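Local atomic coordinates of probable LacI-family transcriptional regulator (Corynebacterium glutamicum ATCC 13032, PDB entry 3BIL), a protein that probably binds cis-regulatory DNA and controls transcription as a member of the LacI family. Residues Pro147-Asp152 with Ser305-Leu310; Thr86-Thr91 with Gln298-Ala303; Pro74-His79 with Ile101-Glu106. All coordinates share one frame; numbering follows the deposited sequence.

In the fold
All three contacts lie in one lobe of the periplasmic-binding-protein-like domain and illustrate how a parallel sheet, its covering helices and its loops are joined. Interactions 1 and 2 share helix 296-308, have centres about 11 Å apart, and meet directly where V151 packs on A303. Interaction 3 lies about 16 Å from interaction 2 and about 19 Å from interaction 1, both centre to centre, yet its strand 99-103 belongs to the same sheet as strand 148-151. Along the chain, 74-79, 86-91, 101-106 and 147-152 precede helix 296-308, so this late helix packs against a lobe made mostly from early residues. Interactions 2 and 3 also reach the second subunit, linking this core to the dimer.

Interaction 1: residues Pro147-Asp152 with Ser305-Leu310; sequences PVVLVD and SILTEL
P147 and V149 lie across from L310 and L307, with CA-CA distances of 5.7 Å and 6.4 Å respectively, so the end of helix 296-308 and the residues just after it run beside the start of strand 148-151. Since no hydrogen bond joins the two segments, the contact is one of apolar fit. V149 is its centre: its CG2 methyl meets L307 CD1 at 3.4 Å and has I306 CG2 on it at 4.1 Å. With CG1 anti to the backbone N (chi1 179°), this CG2 branch stands beside that nitrogen, where both helix residues can reach it. The L307 chain crosses V149 obliquely, and its CG, anti to the backbone N (chi1 -164°), carries CD1 to the strand, where CD1 also settles against P147 O at 3.4 Å. L310 continues the contact past the helix. Its CG lies against P147 CB at 4.0 Å, while its CD2 rests on V148 O at 3.5 Å, so that one leucine touches both proline ring and strand backbone. An inverse gamma turn centred on E309 brings L310 round to this position. T308 OG1 bonds back to S305 O over 2.7 Å, from above the carbonyl plane, and also to V304 O; E309 N approaches S305 O from the same face. Here a helix covers one face of a parallel sheet, with I306 and the end of L307 on V149. Strand 148-151 sits between strands 126-128 and 163-167, with V149 and V151 touching I127 of the former. L307 also reaches I127, so helix 296-308 spans two strands, whereas V148 and L150 extend from the other face of the sheet to Q142 and L138 of helix 135-143.

Interaction 2: residues Thr86-Thr91 with Gln298-Ala303; sequences TEIQST and QLAQRA
I88 and A300 bring helices 79-94 and 296-308 together: their CA atoms are 5.0 Å apart, and the short helical segments pass at 8.4 Å between axes. These two neighbouring helices of the lobe run in the same general direction, crossing at 41°, and pack around a small alanine. The tight part of the contact is built on the A300 side chain. Its CB points into helix 79-94, where I88 CG1 lies against it at 3.5 Å and E87 CB touches it at 3.9 Å. The I88 CG1 branch stands anti to the carbonyl carbon (chi1 -78°), which lays it alongside the alanine methyl. A side chain this short lets the two backbones approach closely, and both I88 and A300 are buried. The looser part lies on the partly exposed side, among E87, T91 and Q301. E87 contributes its CB, but its carboxylate turns off from helix 296-308. Q301 does the reverse: it begins on the far side of its helix, and a bend at chi2 returns the amide, so that NE2 comes to 3.4 Å from T91 OG1, with the two side chains at about a right angle. T91 OG1 also gives a hydrogen bond to E87 O one turn back, 3.0 Å long and nearly along the C=O axis (165° at the oxygen). The hydroxyl bond holds the threonine's rotation, and E87 O also accepts from T91 N. Away from this pairing, L299 packs on A164 and S166 of strand 163-167, and Q89 donates to N103 O of the second subunit. The chemistry is therefore graded: on the inner side the A300 methyl against the I88 CG1 methylene and E87 CB lets the helices come close, while toward the surface T91 bonds within its own helix and no clear hydrogen bond joins the two.

Interaction 3: residues Pro74-His79 with Ile101-Glu106; sequences PSLINH and ITNSNE
P74 and E106 make a close van der Waals contact, the proline CB lying 3.3 Å from E106 OE1, with the bent glutamate chain crossing the ring obliquely; E106 OE1 also forms a salt bridge with R153 NH1. S104 OG lies 3.4 Å from P74 CA. L76 supplies the apolar pair, its CD2 meeting I101 CG2 at 4.2 Å, and crosses the N103 carboxamide obliquely, CD1 being 3.9 Å from ND2. With CG anti to the backbone N (chi1 179°), N103 carries its amide toward the other loop, where its OD1 comes to 3.1 Å from P74 O, two acceptors and no hydrogen bond. N103 OD1 is instead engaged by N105 N at 3.2 Å, a straight bond (166° at the hydrogen) from above the carboxamide plane, forming an Asx turn. S75 OG accepts from N78 N at 3.0 Å in an ST motif. N105 CA approaches P74 O at 3.2 Å as a CA-H...O contact. The loops follow adjacent parallel strands 69-73 and 99-103 at the dimer interface, where L76 packs on V85 of the second subunit. They meet through proline and leucine carbons set against oxygens and an amide, with no clear hydrogen bond between them.

Interaction 1: residues Pro147-Asp152 with Ser305-Leu310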
loop_
_atom_site.group_PDB
_atom_site.type_symbol
_atom_site.label_atom_id
_atom_site.label_comp_id
_atom_site.label_asym_id
_atom_site.label_seq_id
_atom_site.Cartn_x
_atom_site.Cartn_y
_atom_site.Cartn_z
ATOM N N PRO A 147 -23.541 -11.134 -13.051
ATOM C CA PRO A 147 -23.635 -9.836 -12.336
ATOM C C PRO A 147 -22.258 -9.103 -12.226
ATOM O O PRO A 147 -21.357 -9.577 -11.511
ATOM C CB PRO A 147 -24.180 -10.215 -10.950
ATOM C CG PRO A 147 -24.714 -11.615 -11.082
ATOM C CD PRO A 147 -23.962 -12.269 -12.203
ATOM N N VAL A 148 -22.121 -7.990 -12.971
ATOM C CA VAL A 148 -20.951 -7.095 -12.980
ATOM C C VAL A 148 -21.293 -5.747 -12.345
ATOM O O VAL A 148 -22.428 -5.263 -12.448
ATOM C CB VAL A 148 -20.417 -6.813 -14.420
ATOM C CG1 VAL A 148 -19.393 -7.843 -14.855
ATOM C CG2 VAL A 148 -21.563 -6.742 -15.435
ATOM N N VAL A 149 -20.299 -5.163 -11.677
ATOM C CA VAL A 149 -20.363 -3.822 -11.097
ATOM C C VAL A 149 -19.025 -3.167 -11.369
ATOM O O VAL A 149 -17.975 -3.766 -11.137
ATOM C CB VAL A 149 -20.581 -3.852 -9.565
ATOM C CG1 VAL A 149 -20.624 -2.444 -9.012
ATOM C CG2 VAL A 149 -21.870 -4.573 -9.200
ATOM N N LEU A 150 -19.054 -1.944 -11.869
ATOM C CA LEU A 150 -17.831 -1.184 -12.066
ATOM C C LEU A 150 -17.664 -0.168 -10.926
ATOM O O LEU A 150 -18.659 0.387 -10.416
ATOM C CB LEU A 150 -17.826 -0.486 -13.428
ATOM C CG LEU A 150 -18.062 -1.327 -14.691
ATOM C CD1 LEU A 150 -18.295 -0.422 -15.867
ATOM C CD2 LEU A 150 -16.903 -2.282 -15.005
ATOM N N VAL A 151 -16.411 0.038 -10.506
ATOM C CA VAL A 151 -16.093 0.959 -9.412
ATOM C C VAL A 151 -14.980 1.911 -9.756
ATOM O O VAL A 151 -14.027 1.539 -10.475
ATOM C CB VAL A 151 -15.660 0.232 -8.106
ATOM C CG1 VAL A 151 -16.828 -0.026 -7.257
ATOM C CG2 VAL A 151 -14.912 -1.065 -8.401
ATOM N N ASP A 152 -15.071 3.119 -9.187
ATOM C CA ASP A 152 -14.046 4.160 -9.351
ATOM C C ASP A 152 -13.952 4.755 -10.779
ATOM O O ASP A 152 -13.991 5.965 -10.922
ATOM C CB ASP A 152 -12.665 3.663 -8.881
ATOM C CG ASP A 152 -11.726 4.797 -8.550
ATOM O OD1 ASP A 152 -10.621 4.814 -9.120
ATOM O OD2 ASP A 152 -12.097 5.671 -7.715
ATOM N N SER A 305 -23.298 -3.864 -1.980
ATOM C CA SER A 305 -24.772 -3.738 -1.953
ATOM C C SER A 305 -25.377 -3.979 -3.325
ATOM O O SER A 305 -26.287 -4.785 -3.472
ATOM C CB SER A 305 -25.203 -2.359 -1.470
ATOM O OG SER A 305 -25.758 -2.429 -0.173
ATOM N N ILE A 306 -24.830 -3.290 -4.323
ATOM C CA ILE A 306 -25.299 -3.356 -5.709
ATOM C C ILE A 306 -24.981 -4.698 -6.352
ATOM O O ILE A 306 -25.662 -5.116 -7.285
ATOM C CB ILE A 306 -24.704 -2.198 -6.573
ATOM C CG1 ILE A 306 -25.109 -0.823 -6.014
ATOM C CG2 ILE A 306 -25.123 -2.318 -8.035
ATOM C CD1 ILE A 306 -24.515 0.368 -6.756
ATOM N N LEU A 307 -23.955 -5.388 -5.874
ATOM C CA LEU A 307 -23.664 -6.707 -6.428
ATOM C C LEU A 307 -24.567 -7.793 -5.867
ATOM O O LEU A 307 -24.903 -8.736 -6.581
ATOM C CB LEU A 307 -22.217 -7.105 -6.216
ATOM C CG LEU A 307 -21.802 -8.264 -7.109
ATOM C CD1 LEU A 307 -21.839 -7.872 -8.582
ATOM C CD2 LEU A 307 -20.431 -8.715 -6.712
ATOM N N THR A 308 -24.947 -7.664 -4.595
ATOM C CA THR A 308 -25.857 -8.620 -3.966
ATOM C C THR A 308 -27.235 -8.517 -4.627
ATOM O O THR A 308 -27.741 -9.505 -5.163
ATOM C CB THR A 308 -25.935 -8.474 -2.420
ATOM O OG1 THR A 308 -26.035 -7.089 -2.058
ATOM C CG2 THR A 308 -24.705 -9.069 -1.760
ATOM N N GLU A 309 -27.819 -7.319 -4.624
ATOM C CA GLU A 309 -29.021 -7.038 -5.414
ATOM C C GLU A 309 -28.745 -7.155 -6.920
ATOM O O GLU A 309 -28.987 -6.202 -7.660
ATOM C CB GLU A 309 -29.545 -5.625 -5.115
ATOM C CG GLU A 309 -30.347 -5.473 -3.819
ATOM C CD GLU A 309 -31.277 -4.254 -3.856
ATOM O OE1 GLU A 309 -30.761 -3.110 -3.920
ATOM O OE2 GLU A 309 -32.521 -4.444 -3.830
ATOM N N LEU A 310 -28.233 -8.305 -7.373
ATOM C CA LEU A 310 -27.907 -8.513 -8.790
ATOM C C LEU A 310 -27.458 -9.945 -9.060
ATOM O O LEU A 310 -27.943 -10.887 -8.435
ATOM C CB LEU A 310 -26.825 -7.524 -9.255
ATOM C CG LEU A 310 -26.730 -7.117 -10.737
ATOM C CD1 LEU A 310 -27.978 -6.369 -11.214
ATOM C CD2 LEU A 310 -25.471 -6.272 -11.007
#

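Interaction 2: residues Thr86-Thr91 with Gln298-Ala303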
loop_
_atom_site.group_PDB
_atom_site.type_symbol
_atom_site.label_atom_id
_atom_site.label_comp_id
_atom_site.label_asym_id
_atom_site.label_seq_id
_atom_site.Cartn_x
_atom_site.Cartn_y
_atom_site.Cartn_z
ATOM N N THR A 86 -9.624 -4.419 0.540
ATOM C CA THR A 86 -9.757 -4.805 1.921
ATOM C C THR A 86 -11.213 -4.555 2.341
ATOM O O THR A 86 -11.845 -5.435 2.905
ATOM C CB THR A 86 -8.806 -3.999 2.816
ATOM O OG1 THR A 86 -7.474 -4.134 2.330
ATOM C CG2 THR A 86 -8.852 -4.467 4.258
ATOM N N GLU A 87 -11.751 -3.373 2.053
ATOM C CA GLU A 87 -13.150 -3.074 2.416
ATOM C C GLU A 87 -14.249 -3.784 1.637
ATOM O O GLU A 87 -15.336 -3.996 2.170
ATOM C CB GLU A 87 -13.434 -1.567 2.483
ATOM C CG GLU A 87 -13.658 -1.074 3.930
ATOM C CD GLU A 87 -12.352 -0.945 4.766
ATOM O OE1 GLU A 87 -11.974 0.206 5.107
ATOM O OE2 GLU A 87 -11.711 -1.984 5.086
ATOM N N ILE A 88 -13.975 -4.126 0.382
ATOM C CA ILE A 88 -14.901 -4.905 -0.431
ATOM C C ILE A 88 -14.921 -6.328 0.095
ATOM O O ILE A 88 -15.960 -6.975 0.077
ATOM C CB ILE A 88 -14.478 -4.949 -1.915
ATOM C CG1 ILE A 88 -14.828 -3.649 -2.622
ATOM C CG2 ILE A 88 -15.170 -6.087 -2.644
ATOM C CD1 ILE A 88 -14.145 -3.489 -3.964
ATOM N N GLN A 89 -13.770 -6.820 0.560
ATOM C CA GLN A 89 -13.694 -8.180 1.078
ATOM C C GLN A 89 -14.432 -8.316 2.407
ATOM O O GLN A 89 -15.113 -9.323 2.635
ATOM C CB GLN A 89 -12.262 -8.648 1.257
ATOM C CG GLN A 89 -12.212 -9.996 1.904
ATOM C CD GLN A 89 -10.834 -10.569 2.004
ATOM O OE1 GLN A 89 -10.191 -10.858 0.997
ATOM N NE2 GLN A 89 -10.377 -10.774 3.236
ATOM N N SER A 90 -14.283 -7.306 3.266
ATOM C CA SER A 90 -14.862 -7.308 4.597
ATOM C C SER A 90 -16.409 -7.219 4.557
ATOM O O SER A 90 -17.108 -7.997 5.240
ATOM C CB SER A 90 -14.232 -6.186 5.415
ATOM O OG SER A 90 -15.147 -5.611 6.315
ATOM N N THR A 91 -16.930 -6.293 3.750
ATOM C CA THR A 91 -18.366 -6.186 3.470
ATOM C C THR A 91 -18.969 -7.462 2.848
ATOM O O THR A 91 -20.036 -7.918 3.277
ATOM C CB THR A 91 -18.667 -4.954 2.589
ATOM O OG1 THR A 91 -18.140 -3.782 3.226
ATOM C CG2 THR A 91 -20.160 -4.762 2.412
ATOM N N GLN A 298 -17.171 3.677 1.823
ATOM C CA GLN A 298 -18.536 3.836 1.381
ATOM C C GLN A 298 -18.730 3.359 -0.061
ATOM O O GLN A 298 -19.775 2.833 -0.391
ATOM C CB GLN A 298 -18.896 5.302 1.499
ATOM C CG GLN A 298 -20.360 5.618 1.653
ATOM C CD GLN A 298 -20.567 7.113 1.754
ATOM O OE1 GLN A 298 -21.491 7.675 1.151
ATOM N NE2 GLN A 298 -19.667 7.785 2.497
ATOM N N LEU A 299 -17.722 3.560 -0.914
ATOM C CA LEU A 299 -17.794 3.117 -2.296
ATOM C C LEU A 299 -17.817 1.614 -2.399
ATOM O O LEU A 299 -18.591 1.061 -3.185
ATOM C CB LEU A 299 -16.612 3.639 -3.084
ATOM C CG LEU A 299 -17.008 4.953 -3.720
ATOM C CD1 LEU A 299 -15.814 5.925 -3.822
ATOM C CD2 LEU A 299 -17.652 4.637 -5.062
ATOM N N ALA A 300 -16.945 0.973 -1.617
ATOM C CA ALA A 300 -16.903 -0.471 -1.457
ATOM C C ALA A 300 -18.196 -1.058 -0.820
ATOM O O ALA A 300 -18.712 -2.068 -1.319
ATOM C CB ALA A 300 -15.673 -0.867 -0.654
ATOM N N GLN A 301 -18.697 -0.439 0.262
ATOM C CA GLN A 301 -20.022 -0.751 0.838
ATOM C C GLN A 301 -21.088 -0.696 -0.253
ATOM O O GLN A 301 -21.699 -1.712 -0.584
ATOM C CB GLN A 301 -20.389 0.234 1.955
ATOM C CG GLN A 301 -20.514 -0.340 3.370
ATOM C CD GLN A 301 -19.286 -0.082 4.254
ATOM O OE1 GLN A 301 -19.398 0.446 5.371
ATOM N NE2 GLN A 301 -18.108 -0.472 3.760
ATOM N N ARG A 302 -21.279 0.481 -0.845
ATOM C CA ARG A 302 -22.244 0.656 -1.930
ATOM C C ARG A 302 -22.068 -0.336 -3.064
ATOM O O ARG A 302 -23.050 -0.885 -3.542
ATOM C CB ARG A 302 -22.237 2.090 -2.470
ATOM C CG ARG A 302 -22.763 3.094 -1.464
ATOM C CD ARG A 302 -24.250 3.392 -1.652
ATOM N NE ARG A 302 -24.493 4.777 -2.098
ATOM C CZ ARG A 302 -24.318 5.870 -1.342
ATOM N NH1 ARG A 302 -23.860 5.774 -0.091
ATOM N NH2 ARG A 302 -24.572 7.072 -1.845
ATOM N N ALA A 303 -20.827 -0.571 -3.491
ATOM C CA ALA A 303 -20.554 -1.477 -4.627
ATOM C C ALA A 303 -20.930 -2.931 -4.369
ATOM O O ALA A 303 -21.331 -3.640 -5.291
ATOM C CB ALA A 303 -19.097 -1.400 -5.063
#

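Interaction 3: residues Pro74-His79 with Ile101-Glu106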
loop_
_atom_site.group_PDB
_atom_site.type_symbol
_atom_site.label_atom_id
_atom_site.label_comp_id
_atom_site.label_asym_id
_atom_site.label_seq_id
_atom_site.Cartn_x
_atom_site.Cartn_y
_atom_site.Cartn_z
ATOM N N PRO A 74 -6.678 -2.229 -10.831
ATOM C CA PRO A 74 -5.514 -1.972 -11.689
ATOM C C PRO A 74 -4.163 -2.084 -10.999
ATOM O O PRO A 74 -3.123 -2.206 -11.654
ATOM C CB PRO A 74 -5.725 -0.529 -12.118
ATOM C CG PRO A 74 -6.482 0.067 -11.048
ATOM C CD PRO A 74 -7.431 -0.994 -10.591
ATOM N N SER A 75 -4.166 -2.025 -9.684
ATOM C CA SER A 75 -2.905 -1.956 -8.956
ATOM C C SER A 75 -3.186 -2.299 -7.502
ATOM O O SER A 75 -4.300 -2.073 -7.012
ATOM C CB SER A 75 -2.327 -0.534 -9.073
ATOM O OG SER A 75 -1.382 -0.251 -8.059
ATOM N N LEU A 76 -2.172 -2.846 -6.843
ATOM C CA LEU A 76 -2.248 -3.198 -5.422
ATOM C C LEU A 76 -1.233 -2.413 -4.592
ATOM O O LEU A 76 -1.446 -2.197 -3.397
ATOM C CB LEU A 76 -2.131 -4.730 -5.199
ATOM C CG LEU A 76 -3.318 -5.593 -5.696
ATOM C CD1 LEU A 76 -2.978 -7.091 -5.713
ATOM C CD2 LEU A 76 -4.575 -5.359 -4.872
ATOM N N ILE A 77 -0.144 -1.973 -5.219
ATOM C CA ILE A 77 0.747 -1.011 -4.564
ATOM C C ILE A 77 0.097 0.371 -4.446
ATOM O O ILE A 77 0.527 1.184 -3.642
ATOM C CB ILE A 77 2.199 -0.932 -5.175
ATOM C CG1 ILE A 77 2.204 -0.431 -6.616
ATOM C CG2 ILE A 77 2.930 -2.286 -5.085
ATOM C CD1 ILE A 77 3.598 0.070 -7.087
ATOM N N ASN A 78 -0.932 0.650 -5.242
ATOM C CA ASN A 78 -1.796 1.772 -4.920
ATOM C C ASN A 78 -2.552 1.487 -3.605
ATOM O O ASN A 78 -3.317 0.505 -3.477
ATOM C CB ASN A 78 -2.761 2.103 -6.053
ATOM C CG ASN A 78 -3.316 3.528 -5.956
ATOM O OD1 ASN A 78 -3.804 3.954 -4.914
ATOM N ND2 ASN A 78 -3.248 4.262 -7.056
ATOM N N HIS A 79 -2.303 2.338 -2.619
ATOM C CA HIS A 79 -2.847 2.119 -1.317
ATOM C C HIS A 79 -4.345 2.298 -1.388
ATOM O O HIS A 79 -5.079 1.673 -0.625
ATOM C CB HIS A 79 -2.225 3.074 -0.314
ATOM C CG HIS A 79 -2.981 3.175 0.974
ATOM N ND1 HIS A 79 -3.930 4.151 1.207
ATOM C CD2 HIS A 79 -2.927 2.424 2.100
ATOM C CE1 HIS A 79 -4.419 4.003 2.425
ATOM N NE2 HIS A 79 -3.834 2.956 2.985
ATOM N N ILE A 101 -9.104 -11.884 -5.614
ATOM C CA ILE A 101 -8.681 -10.589 -6.132
ATOM C C ILE A 101 -7.832 -10.762 -7.358
ATOM O O ILE A 101 -7.031 -11.685 -7.424
ATOM C CB ILE A 101 -7.857 -9.774 -5.070
ATOM C CG1 ILE A 101 -8.634 -9.622 -3.755
ATOM C CG2 ILE A 101 -7.450 -8.388 -5.606
ATOM C CD1 ILE A 101 -8.032 -10.383 -2.631
ATOM N N THR A 102 -7.978 -9.866 -8.327
ATOM C CA THR A 102 -6.968 -9.787 -9.393
ATOM C C THR A 102 -6.451 -8.376 -9.698
ATOM O O THR A 102 -7.104 -7.374 -9.430
ATOM C CB THR A 102 -7.382 -10.469 -10.748
ATOM O OG1 THR A 102 -7.881 -9.478 -11.663
ATOM C CG2 THR A 102 -8.400 -11.610 -10.565
ATOM N N ASN A 103 -5.287 -8.338 -10.331
ATOM C CA ASN A 103 -4.535 -7.143 -10.515
ATOM C C ASN A 103 -4.180 -7.045 -11.980
ATOM O O ASN A 103 -3.447 -7.877 -12.485
ATOM C CB ASN A 103 -3.281 -7.255 -9.674
ATOM C CG ASN A 103 -2.382 -6.047 -9.798
ATOM O OD1 ASN A 103 -2.666 -5.102 -10.531
ATOM N ND2 ASN A 103 -1.284 -6.066 -9.063
ATOM N N SER A 104 -4.692 -6.023 -12.665
ATOM C CA SER A 104 -4.528 -5.904 -14.119
ATOM C C SER A 104 -3.292 -5.149 -14.588
ATOM O O SER A 104 -3.017 -5.119 -15.793
ATOM C CB SER A 104 -5.768 -5.277 -14.747
ATOM O OG SER A 104 -5.835 -3.872 -14.544
ATOM N N ASN A 105 -2.539 -4.557 -13.652
ATOM C CA ASN A 105 -1.420 -3.639 -13.981
ATOM C C ASN A 105 -1.701 -2.571 -15.019
ATOM O O ASN A 105 -0.782 -2.151 -15.719
ATOM C CB ASN A 105 -0.167 -4.390 -14.401
ATOM C CG ASN A 105 0.308 -5.296 -13.342
ATOM O OD1 ASN A 105 0.157 -6.514 -13.453
ATOM N ND2 ASN A 105 0.830 -4.724 -12.256
ATOM N N GLU A 106 -2.956 -2.122 -15.109
ATOM C CA GLU A 106 -3.350 -1.125 -16.113
ATOM C C GLU A 106 -3.156 -1.686 -17.541
ATOM O O GLU A 106 -2.845 -0.947 -18.482
ATOM C CB GLU A 106 -2.565 0.186 -15.900
ATOM C CG GLU A 106 -2.574 0.708 -14.444
ATOM C CD GLU A 106 -3.835 1.508 -14.077
ATOM O OE1 GLU A 106 -4.891 1.350 -14.746
ATOM O OE2 GLU A 106 -3.763 2.310 -13.108
#